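Local coordinates for putative cell filamentation protein (Bartonella quintana, PDB 4N67), which binds ADP through a Fic domain and, as a VirB-translocated Bep effector, probably transfers AMP onto target proteins, at residues A[57-62]-A[115-120]; A[96-101]-A[151-156]; A[145-150]-A[202-207]; A[165-170]-A[178-183]. The protein carries 2 engineered substitutions. All blocks are in the same frame, centred on the assembly; numbering follows the deposited sequence.

Interaction 1 (A[57-62]-A[115-120]); sequences FDAAYL and RELKKL
L117 turns its CG away from its own carbonyl carbon (chi1 -68°), and L62 turns its CG away from its backbone nitrogen (chi1 -169°), and these two choices bring their branched ends together at about a right angle. The touch is between methyls: L62 CD2 lies 4.1 Å from L117 CD2. The other methyl of L117, CD1, and its CB both rest on A59, whose CB sits 4.0 Å from L117 CB. A methyl side chain suits this place because the backbones come close, with 5.9 Å from A59 CA to L117 CA. No hydrogen bond joins the two segments, as expected where three buried apolar residues meet. In the Fic fold this is where the first turn of helix 59-70 leans on the middle of helix 112-126. L62 also reaches L149 and F166, so the contact belongs to the core shared by four helices. The helix start is fixed by D58 at the N-cap, whose OD1 accepts from Y61 N at 2.9 Å, a bond of 150° at the hydrogen. A short acidic side chain is well made for this, since it folds back onto the amides of the first turn. E121 of helix 112-126 takes another of these amides, that of A59.

Interaction 2 (A[96-101]-A[151-156]); sequences PAMRPK and HAHPFR. With ADP (adenosine-5'-diphosphate), chain B.
The imidazole of H153 meets M98 at its edge: the sulfur SD lies in the ring plane, 3.9 Å from CD2 of H153 and 84° off the ring normal. A polarisable thioether suits this rim, where ring hydrogens point outward. F107 stacks on the same imidazole. The beta-phosphate comes from an oblique direction, with O2B of ADP 3.5 Å from CE1 of H153. The phenyl ring of F155 carries CB of its neighbour P154 over one face, 4.0 Å above the plane and offset toward the rim, and it also stacks with H66. The guanidinium of R156 is met obliquely by the methyl of M98, CE lying 3.9 Å from R156 NH1, and its cation-pi partner is Y13.

M98 is modelled in two conformers, so its contacts hold for the one described. There the chain runs out nearly straight and bends at the last torsion (chi3 84°), which carries CE past the histidine to the backbone O of R156. On the nucleotide side, P100 sets its CB 3.5 Å from N6 of ADP, a compact apolar ring beside the adenine.

H153 leaves helix 135-152 with positive phi and turns the chain into a loop. That loop begins with the sequence HPF and runs on through G158, N159 and G160, which hydrogen-bond ADP. Segment 96-101 lies beside it, with P100 at the adenine and M98 at the histidine. This is the Fic signature loop, HPFx(D/E)GN(G/K)R in the consensus, here with lysine at the usually acidic position; its histidine is the general base in active AMP-transferring relatives.

Interaction 3 (A[145-150]-A[202-207]); sequences VFTALD and EPMKDL. With ADP (adenosine-5'-diphosphate), chain B.
M204 reaches across to F146, T147 and D150 by a chain that leaves anti to its backbone N (chi1 -165°) and then bends twice, at chi2 and chi3. The double bend folds the thioether into a hook whose methyl, CE, touches all three residues. CE lies at the rim of the F146 ring, 3.7 Å from CD2 and near the ring plane. The sulfur stands obliquely to the same ring, 4.9 Å from SD to its centroid, a Met-aromatic contact. An unbranched, flexible methionine fits here because the segments 145-150 and 202-207, on helices 135-152 and 202-211, keep their axes 10.7 Å apart at closest approach, crossing at 123°.

T147 has its hydroxyl between backbone N and carbonyl carbon (chi1 57°). This directs OG1 back to the carbonyl of E144, within its own helix, and hands the methyl to the contact: T147 CG2 is 3.9 Å from M204 CG. The two side chains slide past each other in opposite directions.

This end of helix 135-152 lines the ribose side of the ADP pocket, with M204 packed against it. D150 faces M204 only with OD2, which lies 3.8 Å from CE. Its other oxygen holds the ribose: O3' of ADP donates to D150 OD1 over 2.6 Å. The same hydroxyl oxygen sits at the edge of the F146 ring, 3.6 Å from CE2. Gripped by O3' and Q163 at OD1 and by S192 at OD2, the carboxylate is held in one rotation, and these bonds would favour its ionised form.

Interaction 4 (A[165-170]-A[178-183]); sequences MFMEKL and IDFSLI
E168 and M167, on the helix that follows the Fic signature loop, meet I178 and F180 where the chain doubles back through strand 176-178 into a 3-10 turn. The apolar part joins M167, I178 and F180, with the aliphatic stem of E168. I178 CD1 lies 4.3 Å from M167 CB and also rests on the helix backbone, 3.4 Å from M167 O. The ring of F180 is met at its edge by M167, whose CB lies 4.1 Å from CZ. The edge of a flat ring fits along the helix, meeting CB of M167 and CG of E168 together.

Three waters make the polar part, bridging where no direct hydrogen bond crosses. One water gives to E168 O and takes from I178 N. A second gives to E168 OE2 and takes from F180 N, both over 2.8 Å. The third gives firmly to I178 O and only weakly to E168 OE1. Glutamate is long enough to reach these waters, its chain extended beyond CG, while R49 holds OE1 in a salt bridge.

Within the turn, D179 forms an Asx turn. Its OD1 accepts from S181 N at 3.1 Å and from S181 OG at 2.6 Å, the two donors coming from the same face of the carboxylate plane.

In the fold
From the N terminus, interaction 1 closes the first loop, bringing the start of helix 59-70 to helix 112-126 around the 85-93 hairpin. The loop residues 96-101 lie inside that loop but pair beyond it with 151-156, so interactions 1 and 2 cross. They touch directly where E116 meets H151 and L62 meets P154. Interaction 3 opens on helix 135-152 before interaction 2 has closed, so these two cross as well, and both border ADP. Interaction 4 is a short return nested within the loop that interaction 3 closes at helix 202-211. L149, F166 and L62 join interactions 3, 4 and 1 in one helical core.

Interaction 1 (A[57-62]-A[115-120])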
# COMPACT_ATOMS: atom_id res chain seq x y z
N PHE A 57 -10.45 4.91 -8.50
CA PHE A 57 -9.47 4.25 -7.63
C PHE A 57 -8.38 3.70 -8.52
O PHE A 57 -8.43 2.56 -9.00
CB PHE A 57 -10.17 3.17 -6.78
CG PHE A 57 -11.01 3.76 -5.69
CD1 PHE A 57 -12.33 4.10 -5.90
CD2 PHE A 57 -10.45 3.98 -4.43
CE1 PHE A 57 -13.07 4.67 -4.89
CE2 PHE A 57 -11.18 4.56 -3.44
CZ PHE A 57 -12.49 4.89 -3.66
N ASP A 58 -7.42 4.56 -8.85
CA ASP A 58 -6.41 4.24 -9.84
C ASP A 58 -4.99 4.38 -9.31
O ASP A 58 -4.77 4.69 -8.12
CB ASP A 58 -6.64 5.10 -11.10
CG ASP A 58 -6.58 6.62 -10.85
OD1 ASP A 58 -6.25 7.03 -9.73
OD2 ASP A 58 -6.87 7.37 -11.84
N ALA A 59 -4.00 4.13 -10.16
CA ALA A 59 -2.61 4.23 -9.72
C ALA A 59 -2.26 5.64 -9.23
O ALA A 59 -1.48 5.83 -8.29
CB ALA A 59 -1.68 3.80 -10.83
N ALA A 60 -2.84 6.65 -9.87
CA ALA A 60 -2.64 8.02 -9.44
C ALA A 60 -3.12 8.23 -8.03
O ALA A 60 -2.48 8.92 -7.24
CB ALA A 60 -3.32 9.00 -10.35
N TYR A 61 -4.26 7.65 -7.69
CA TYR A 61 -4.74 7.77 -6.33
C TYR A 61 -3.80 7.07 -5.35
O TYR A 61 -3.53 7.59 -4.25
CB TYR A 61 -6.18 7.26 -6.23
CG TYR A 61 -6.82 7.49 -4.88
CD1 TYR A 61 -6.93 8.75 -4.33
CD2 TYR A 61 -7.32 6.42 -4.15
CE1 TYR A 61 -7.51 8.95 -3.08
CE2 TYR A 61 -7.92 6.59 -2.92
CZ TYR A 61 -8.02 7.85 -2.38
OH TYR A 61 -8.64 8.01 -1.17
N LEU A 62 -3.31 5.88 -5.70
CA LEU A 62 -2.37 5.17 -4.85
C LEU A 62 -1.13 6.02 -4.62
O LEU A 62 -0.65 6.13 -3.48
CB LEU A 62 -2.02 3.82 -5.45
CG LEU A 62 -1.26 2.88 -4.56
CD1 LEU A 62 -2.17 2.21 -3.55
CD2 LEU A 62 -0.58 1.82 -5.40
N ARG A 115 2.22 -2.17 -15.28
CA ARG A 115 1.29 -3.07 -15.95
C ARG A 115 0.29 -3.66 -14.96
O ARG A 115 -0.91 -3.75 -15.25
CB ARG A 115 2.04 -4.20 -16.72
CG ARG A 115 2.63 -3.79 -18.06
CD ARG A 115 3.37 -4.93 -18.77
NE ARG A 115 4.81 -4.83 -18.53
CZ ARG A 115 5.61 -5.78 -18.06
NH1 ARG A 115 6.89 -5.49 -17.86
NH2 ARG A 115 5.17 -7.00 -17.79
N GLU A 116 0.78 -4.07 -13.79
CA GLU A 116 -0.12 -4.60 -12.78
C GLU A 116 -1.07 -3.55 -12.21
O GLU A 116 -2.21 -3.86 -11.94
CB GLU A 116 0.66 -5.29 -11.66
CG GLU A 116 1.34 -6.56 -12.16
CD GLU A 116 2.21 -7.27 -11.14
OE1 GLU A 116 1.95 -7.11 -9.93
OE2 GLU A 116 3.12 -8.03 -11.56
N LEU A 117 -0.60 -2.33 -11.99
CA LEU A 117 -1.49 -1.28 -11.51
C LEU A 117 -2.53 -0.94 -12.58
O LEU A 117 -3.69 -0.71 -12.22
CB LEU A 117 -0.70 -0.03 -11.14
CG LEU A 117 0.19 -0.22 -9.92
CD1 LEU A 117 1.03 1.01 -9.69
CD2 LEU A 117 -0.61 -0.60 -8.68
N LYS A 118 -2.14 -0.93 -13.85
CA LYS A 118 -3.11 -0.72 -14.96
C LYS A 118 -4.17 -1.80 -14.98
O LYS A 118 -5.38 -1.50 -15.10
CB LYS A 118 -2.40 -0.66 -16.31
N LYS A 119 -3.76 -3.06 -14.84
CA LYS A 119 -4.70 -4.18 -14.82
C LYS A 119 -5.68 -4.07 -13.66
O LYS A 119 -6.87 -4.34 -13.82
CB LYS A 119 -3.97 -5.53 -14.82
N LEU A 120 -5.17 -3.67 -12.49
CA LEU A 120 -6.02 -3.48 -11.32
C LEU A 120 -7.03 -2.36 -11.53
O LEU A 120 -8.21 -2.54 -11.23
CB LEU A 120 -5.16 -3.24 -10.08
CG LEU A 120 -5.97 -3.03 -8.80
CD1 LEU A 120 -6.93 -4.18 -8.48
CD2 LEU A 120 -5.00 -2.77 -7.67

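Interaction 2 (A[96-101]-A[151-156])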
# COMPACT_ATOMS: atom_id res chain seq x y z
N PRO A 96 14.00 -1.38 -9.18
CA PRO A 96 13.00 -2.06 -9.99
C PRO A 96 12.72 -3.48 -9.54
O PRO A 96 11.64 -4.00 -9.82
CB PRO A 96 13.60 -2.06 -11.40
CG PRO A 96 14.92 -1.45 -11.29
CD PRO A 96 15.08 -0.79 -9.98
N ALA A 97 13.67 -4.10 -8.86
CA ALA A 97 13.48 -5.46 -8.38
C ALA A 97 13.57 -5.51 -6.86
O ALA A 97 14.52 -4.98 -6.28
CB ALA A 97 14.51 -6.39 -9.00
N MET A 98 12.57 -6.11 -6.23
CA MET A 98 12.54 -6.33 -4.77
C MET A 98 11.95 -7.70 -4.49
O MET A 98 11.02 -8.13 -5.14
CB MET A 98 11.70 -5.26 -4.03
CG MET A 98 12.24 -3.83 -4.13
SD MET A 98 11.49 -2.69 -2.94
CE MET A 98 12.48 -3.02 -1.50
N ARG A 99 12.52 -8.40 -3.51
CA ARG A 99 12.08 -9.75 -3.09
C ARG A 99 12.06 -9.77 -1.57
O ARG A 99 13.05 -9.36 -0.96
CB ARG A 99 13.06 -10.82 -3.60
CG ARG A 99 12.67 -12.26 -3.29
CD ARG A 99 13.61 -13.27 -3.96
NE ARG A 99 14.87 -13.42 -3.23
CZ ARG A 99 15.86 -14.26 -3.57
NH1 ARG A 99 15.76 -15.04 -4.64
NH2 ARG A 99 16.96 -14.32 -2.82
N PRO A 100 10.96 -10.23 -0.95
CA PRO A 100 10.99 -10.23 0.52
C PRO A 100 12.05 -11.18 1.04
O PRO A 100 12.25 -12.25 0.48
CB PRO A 100 9.58 -10.69 0.93
CG PRO A 100 8.81 -10.95 -0.30
CD PRO A 100 9.64 -10.58 -1.50
N LYS A 101 12.74 -10.75 2.09
CA LYS A 101 13.75 -11.58 2.77
C LYS A 101 13.25 -12.97 3.14
O LYS A 101 12.14 -13.12 3.63
CB LYS A 101 14.21 -10.87 4.03
CG LYS A 101 15.08 -9.67 3.76
CD LYS A 101 15.61 -9.09 5.06
CE LYS A 101 16.70 -8.06 4.84
NZ LYS A 101 16.25 -7.01 3.88
N HIS A 151 1.51 -7.75 -4.54
CA HIS A 151 2.47 -8.21 -5.51
C HIS A 151 3.10 -7.04 -6.24
O HIS A 151 4.30 -7.05 -6.50
CB HIS A 151 1.87 -9.19 -6.51
CG HIS A 151 2.89 -9.72 -7.47
ND1 HIS A 151 3.12 -9.15 -8.70
CD2 HIS A 151 3.79 -10.73 -7.35
CE1 HIS A 151 4.11 -9.77 -9.29
NE2 HIS A 151 4.53 -10.74 -8.50
N ALA A 152 2.30 -6.04 -6.60
CA ALA A 152 2.86 -4.89 -7.33
C ALA A 152 3.91 -4.13 -6.50
O ALA A 152 4.93 -3.69 -7.04
CB ALA A 152 1.75 -3.95 -7.77
N HIS A 153 3.65 -3.98 -5.20
CA HIS A 153 4.59 -3.40 -4.26
C HIS A 153 5.27 -2.16 -4.84
O HIS A 153 6.49 -2.15 -5.02
CB HIS A 153 5.63 -4.45 -3.86
CG HIS A 153 6.46 -4.10 -2.67
ND1 HIS A 153 6.03 -4.34 -1.39
CD2 HIS A 153 7.72 -3.63 -2.56
CE1 HIS A 153 6.98 -4.00 -0.53
NE2 HIS A 153 8.02 -3.56 -1.22
N PRO A 154 4.49 -1.14 -5.22
CA PRO A 154 5.03 -0.13 -6.12
C PRO A 154 6.09 0.81 -5.61
O PRO A 154 6.73 1.45 -6.41
CB PRO A 154 3.79 0.68 -6.55
CG PRO A 154 2.64 -0.21 -6.21
CD PRO A 154 3.05 -0.96 -5.00
N PHE A 155 6.23 0.90 -4.28
CA PHE A 155 7.12 1.88 -3.66
C PHE A 155 8.34 1.24 -3.01
O PHE A 155 8.32 0.09 -2.62
CB PHE A 155 6.31 2.73 -2.66
CG PHE A 155 5.07 3.35 -3.25
CD1 PHE A 155 5.15 4.50 -4.03
CD2 PHE A 155 3.83 2.76 -3.09
CE1 PHE A 155 4.03 5.03 -4.62
CE2 PHE A 155 2.71 3.31 -3.70
CZ PHE A 155 2.82 4.44 -4.46
N ARG A 156 9.37 2.04 -2.85
CA ARG A 156 10.58 1.53 -2.18
C ARG A 156 10.29 1.10 -0.73
O ARG A 156 10.88 0.13 -0.24
CB ARG A 156 11.68 2.57 -2.26
CG ARG A 156 12.91 2.25 -1.44
CD ARG A 156 13.64 0.99 -1.92
NE ARG A 156 14.80 0.72 -1.06
CZ ARG A 156 14.76 0.22 0.17
NH1 ARG A 156 13.61 -0.07 0.76
NH2 ARG A 156 15.89 0.08 0.86
PB ADP B . 7.31 -1.83 3.14
O1B ADP B . 8.69 -2.44 2.86
O2B ADP B . 6.62 -1.51 1.86
O3B ADP B . 7.33 -0.64 4.10
PA ADP B . 5.28 -3.47 4.51
O1A ADP B . 5.43 -4.03 5.93
O2A ADP B . 4.47 -2.20 4.37
O3A ADP B . 6.77 -3.15 3.89
O5' ADP B . 4.75 -4.65 3.60
C5' ADP B . 4.13 -4.41 2.33
C4' ADP B . 3.10 -5.51 2.09
O4' ADP B . 3.79 -6.74 1.80
C3' ADP B . 2.19 -5.75 3.28
O3' ADP B . 0.82 -5.89 2.85
C2' ADP B . 2.71 -7.05 3.86
O2' ADP B . 1.73 -7.83 4.57
C1' ADP B . 3.20 -7.76 2.63
N9 ADP B . 4.20 -8.81 2.87
C8 ADP B . 5.03 -8.98 3.92
N7 ADP B . 5.80 -10.07 3.69
C5 ADP B . 5.48 -10.60 2.50
C6 ADP B . 5.89 -11.74 1.67
N6 ADP B . 6.89 -12.54 2.15
N1 ADP B . 5.32 -11.95 0.48
C2 ADP B . 4.33 -11.11 0.04
N3 ADP B . 3.90 -10.05 0.77
C4 ADP B . 4.42 -9.75 1.96

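Interaction 3 (A[145-150]-A[202-207])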
# COMPACT_ATOMS: atom_id res chain seq x y z
N VAL A 145 -8.07 -7.58 -4.57
CA VAL A 145 -7.47 -6.30 -4.86
C VAL A 145 -6.20 -6.16 -4.01
O VAL A 145 -5.13 -5.73 -4.47
CB VAL A 145 -8.46 -5.14 -4.56
CG1 VAL A 145 -7.76 -3.78 -4.57
CG2 VAL A 145 -9.61 -5.18 -5.54
N PHE A 146 -6.31 -6.52 -2.74
CA PHE A 146 -5.17 -6.38 -1.82
C PHE A 146 -4.00 -7.27 -2.25
O PHE A 146 -2.84 -6.85 -2.21
CB PHE A 146 -5.55 -6.70 -0.37
CG PHE A 146 -4.58 -6.13 0.61
CD1 PHE A 146 -4.65 -4.78 0.92
CD2 PHE A 146 -3.53 -6.87 1.11
CE1 PHE A 146 -3.75 -4.19 1.74
CE2 PHE A 146 -2.61 -6.28 1.98
CZ PHE A 146 -2.73 -4.93 2.29
N THR A 147 -4.28 -8.51 -2.62
CA THR A 147 -3.17 -9.37 -3.05
C THR A 147 -2.53 -8.83 -4.34
O THR A 147 -1.32 -8.91 -4.50
CB THR A 147 -3.57 -10.84 -3.20
OG1 THR A 147 -4.63 -10.96 -4.11
CG2 THR A 147 -4.04 -11.38 -1.87
N ALA A 148 -3.33 -8.26 -5.24
CA ALA A 148 -2.77 -7.61 -6.43
C ALA A 148 -1.86 -6.45 -6.05
O ALA A 148 -0.75 -6.30 -6.59
CB ALA A 148 -3.89 -7.15 -7.34
N LEU A 149 -2.30 -5.63 -5.11
CA LEU A 149 -1.46 -4.53 -4.63
C LEU A 149 -0.19 -5.04 -3.97
O LEU A 149 0.91 -4.47 -4.18
CB LEU A 149 -2.24 -3.64 -3.65
CG LEU A 149 -3.31 -2.76 -4.29
CD1 LEU A 149 -4.18 -2.16 -3.20
CD2 LEU A 149 -2.71 -1.65 -5.16
N ASP A 150 -0.33 -6.10 -3.18
CA ASP A 150 0.82 -6.68 -2.48
C ASP A 150 1.90 -7.07 -3.46
O ASP A 150 3.07 -6.78 -3.24
CB ASP A 150 0.46 -7.95 -1.68
CG ASP A 150 0.19 -7.70 -0.21
OD1 ASP A 150 0.58 -6.67 0.33
OD2 ASP A 150 -0.31 -8.66 0.44
N GLU A 202 -6.95 -18.01 0.75
CA GLU A 202 -7.96 -18.10 1.80
C GLU A 202 -7.71 -17.22 3.03
O GLU A 202 -8.64 -16.57 3.50
CB GLU A 202 -8.17 -19.56 2.20
CG GLU A 202 -8.76 -20.38 1.07
CD GLU A 202 -10.12 -19.89 0.65
OE1 GLU A 202 -10.29 -19.52 -0.54
OE2 GLU A 202 -11.03 -19.88 1.51
N PRO A 203 -6.48 -17.17 3.55
CA PRO A 203 -6.25 -16.33 4.72
C PRO A 203 -6.59 -14.86 4.49
O PRO A 203 -7.10 -14.21 5.39
CB PRO A 203 -4.77 -16.57 5.03
CG PRO A 203 -4.58 -17.98 4.62
CD PRO A 203 -5.36 -18.12 3.35
N MET A 204 -6.30 -14.36 3.29
CA MET A 204 -6.62 -12.95 3.01
C MET A 204 -8.13 -12.72 2.96
O MET A 204 -8.59 -11.68 3.44
CB MET A 204 -5.98 -12.48 1.70
CG MET A 204 -5.96 -10.96 1.53
SD MET A 204 -4.90 -10.09 2.69
CE MET A 204 -3.31 -10.48 1.98
N LYS A 205 -8.86 -13.66 2.36
CA LYS A 205 -10.32 -13.58 2.33
C LYS A 205 -10.88 -13.55 3.75
O LYS A 205 -11.71 -12.71 4.07
CB LYS A 205 -10.89 -14.74 1.53
CG LYS A 205 -12.41 -14.82 1.55
CD LYS A 205 -12.91 -16.10 0.91
CE LYS A 205 -12.59 -17.34 1.73
NZ LYS A 205 -13.68 -17.84 2.62
N ASP A 206 -10.38 -14.42 4.61
CA ASP A 206 -10.86 -14.49 5.99
C ASP A 206 -10.56 -13.20 6.74
O ASP A 206 -11.36 -12.74 7.57
CB ASP A 206 -10.21 -15.68 6.72
CG ASP A 206 -10.69 -17.04 6.21
OD1 ASP A 206 -11.65 -17.12 5.42
OD2 ASP A 206 -10.08 -18.05 6.62
N LEU A 207 -9.37 -12.66 6.51
CA LEU A 207 -8.94 -11.42 7.10
C LEU A 207 -9.93 -10.29 6.74
O LEU A 207 -10.42 -9.59 7.62
CB LEU A 207 -7.51 -11.08 6.62
CG LEU A 207 -6.88 -9.84 7.25
CD1 LEU A 207 -5.34 -9.95 7.22
CD2 LEU A 207 -7.34 -8.55 6.59
PB ADP B . 7.31 -1.83 3.14
O1B ADP B . 8.69 -2.44 2.86
O2B ADP B . 6.62 -1.51 1.86
O3B ADP B . 7.33 -0.64 4.10
PA ADP B . 5.28 -3.47 4.51
O1A ADP B . 5.43 -4.03 5.93
O2A ADP B . 4.47 -2.20 4.37
O3A ADP B . 6.77 -3.15 3.89
O5' ADP B . 4.75 -4.65 3.60
C5' ADP B . 4.13 -4.41 2.33
C4' ADP B . 3.10 -5.51 2.09
O4' ADP B . 3.79 -6.74 1.80
C3' ADP B . 2.19 -5.75 3.28
O3' ADP B . 0.82 -5.89 2.85
C2' ADP B . 2.71 -7.05 3.86
O2' ADP B . 1.73 -7.83 4.57
C1' ADP B . 3.20 -7.76 2.63
N9 ADP B . 4.20 -8.81 2.87
C8 ADP B . 5.03 -8.98 3.92
N7 ADP B . 5.80 -10.07 3.69
C5 ADP B . 5.48 -10.60 2.50
C6 ADP B . 5.89 -11.74 1.67
N6 ADP B . 6.89 -12.54 2.15
N1 ADP B . 5.32 -11.95 0.48
C2 ADP B . 4.33 -11.11 0.04
N3 ADP B . 3.90 -10.05 0.77
C4 ADP B . 4.42 -9.75 1.96

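Interaction 4 (A[165-170]-A[178-183])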
# COMPACT_ATOMS: atom_id res chain seq x y z
N MET A 165 -4.70 2.04 3.32
CA MET A 165 -5.53 3.22 3.19
C MET A 165 -6.34 3.18 1.89
O MET A 165 -7.51 3.55 1.84
CB MET A 165 -4.70 4.51 3.24
CG MET A 165 -5.51 5.77 3.18
SD MET A 165 -6.75 5.92 4.47
CE MET A 165 -5.74 6.10 5.92
N PHE A 166 -5.73 2.73 0.81
CA PHE A 166 -6.46 2.58 -0.43
C PHE A 166 -7.70 1.70 -0.21
O PHE A 166 -8.80 2.02 -0.67
CB PHE A 166 -5.51 1.99 -1.50
CG PHE A 166 -6.10 1.81 -2.88
CD1 PHE A 166 -6.80 0.67 -3.22
CD2 PHE A 166 -5.83 2.76 -3.86
CE1 PHE A 166 -7.29 0.51 -4.50
CE2 PHE A 166 -6.30 2.59 -5.15
CZ PHE A 166 -7.03 1.46 -5.45
N MET A 167 -7.51 0.60 0.51
CA MET A 167 -8.65 -0.28 0.80
C MET A 167 -9.69 0.36 1.68
O MET A 167 -10.89 0.20 1.44
CB MET A 167 -8.20 -1.57 1.47
CG MET A 167 -7.25 -2.39 0.66
SD MET A 167 -7.75 -2.76 -1.01
CE MET A 167 -9.29 -3.63 -0.76
N GLU A 168 -9.25 1.13 2.68
CA GLU A 168 -10.22 1.81 3.52
C GLU A 168 -11.13 2.71 2.70
O GLU A 168 -12.35 2.72 2.87
CB GLU A 168 -9.54 2.65 4.59
CG GLU A 168 -8.80 1.90 5.69
CD GLU A 168 -8.32 2.83 6.82
OE1 GLU A 168 -9.02 3.82 7.10
OE2 GLU A 168 -7.26 2.53 7.38
N LYS A 169 -10.54 3.45 1.76
CA LYS A 169 -11.31 4.39 0.98
C LYS A 169 -12.15 3.70 -0.09
O LYS A 169 -13.29 4.10 -0.35
CB LYS A 169 -10.41 5.47 0.39
CG LYS A 169 -9.90 6.44 1.45
CD LYS A 169 -10.98 7.44 1.87
CE LYS A 169 -10.73 8.03 3.25
NZ LYS A 169 -11.95 8.62 3.84
N LEU A 170 -11.61 2.65 -0.70
CA LEU A 170 -12.38 1.84 -1.65
C LEU A 170 -13.61 1.25 -0.95
O LEU A 170 -14.73 1.30 -1.46
CB LEU A 170 -11.50 0.73 -2.20
CG LEU A 170 -12.12 -0.18 -3.26
CD1 LEU A 170 -12.45 0.56 -4.54
CD2 LEU A 170 -11.19 -1.37 -3.52
N ILE A 178 -13.78 -0.90 6.45
CA ILE A 178 -12.68 -1.88 6.58
C ILE A 178 -11.77 -1.33 7.66
O ILE A 178 -11.25 -0.22 7.52
CB ILE A 178 -11.91 -2.05 5.26
CG1 ILE A 178 -12.84 -2.55 4.15
CG2 ILE A 178 -10.71 -2.98 5.46
CD1 ILE A 178 -12.16 -2.68 2.79
N ASP A 179 -11.58 -2.10 8.74
CA ASP A 179 -10.86 -1.62 9.94
C ASP A 179 -9.68 -2.53 10.27
O ASP A 179 -9.83 -3.57 10.93
CB ASP A 179 -11.83 -1.48 11.12
CG ASP A 179 -11.18 -0.83 12.35
OD1 ASP A 179 -9.94 -0.62 12.32
OD2 ASP A 179 -11.93 -0.55 13.30
N PHE A 180 -8.49 -2.14 9.83
CA PHE A 180 -7.32 -3.00 9.97
C PHE A 180 -6.82 -3.07 11.39
O PHE A 180 -6.06 -3.96 11.71
CB PHE A 180 -6.19 -2.55 9.06
CG PHE A 180 -6.45 -2.83 7.61
CD1 PHE A 180 -6.13 -4.05 7.08
CD2 PHE A 180 -6.96 -1.84 6.77
CE1 PHE A 180 -6.32 -4.33 5.74
CE2 PHE A 180 -7.16 -2.11 5.42
CZ PHE A 180 -6.84 -3.35 4.90
N SER A 181 -7.28 -2.13 12.21
CA SER A 181 -6.94 -2.11 13.65
C SER A 181 -7.51 -3.30 14.40
O SER A 181 -7.07 -3.60 15.52
CB SER A 181 -7.39 -0.79 14.29
OG SER A 181 -8.76 -0.76 14.63
N LEU A 182 -8.48 -4.00 13.81
CA LEU A 182 -9.07 -5.19 14.41
C LEU A 182 -8.16 -6.42 14.41
O LEU A 182 -8.47 -7.41 15.08
CB LEU A 182 -10.39 -5.53 13.72
CG LEU A 182 -11.48 -4.49 13.96
CD1 LEU A 182 -12.65 -4.70 13.00
CD2 LEU A 182 -11.95 -4.55 15.40
N ILE A 183 -7.04 -6.36 13.70
CA ILE A 183 -6.12 -7.48 13.60
C ILE A 183 -4.69 -7.02 13.84
O ILE A 183 -4.41 -5.83 13.85
CB ILE A 183 -6.19 -8.16 12.23
CG1 ILE A 183 -5.92 -7.13 11.11
CG2 ILE A 183 -7.54 -8.85 12.05
CD1 ILE A 183 -5.50 -7.76 9.82
O HOH W 1 -13.66 1.59 4.95
O HOH W 2 -7.58 0.49 9.22
O HOH W 3 -11.41 2.08 8.87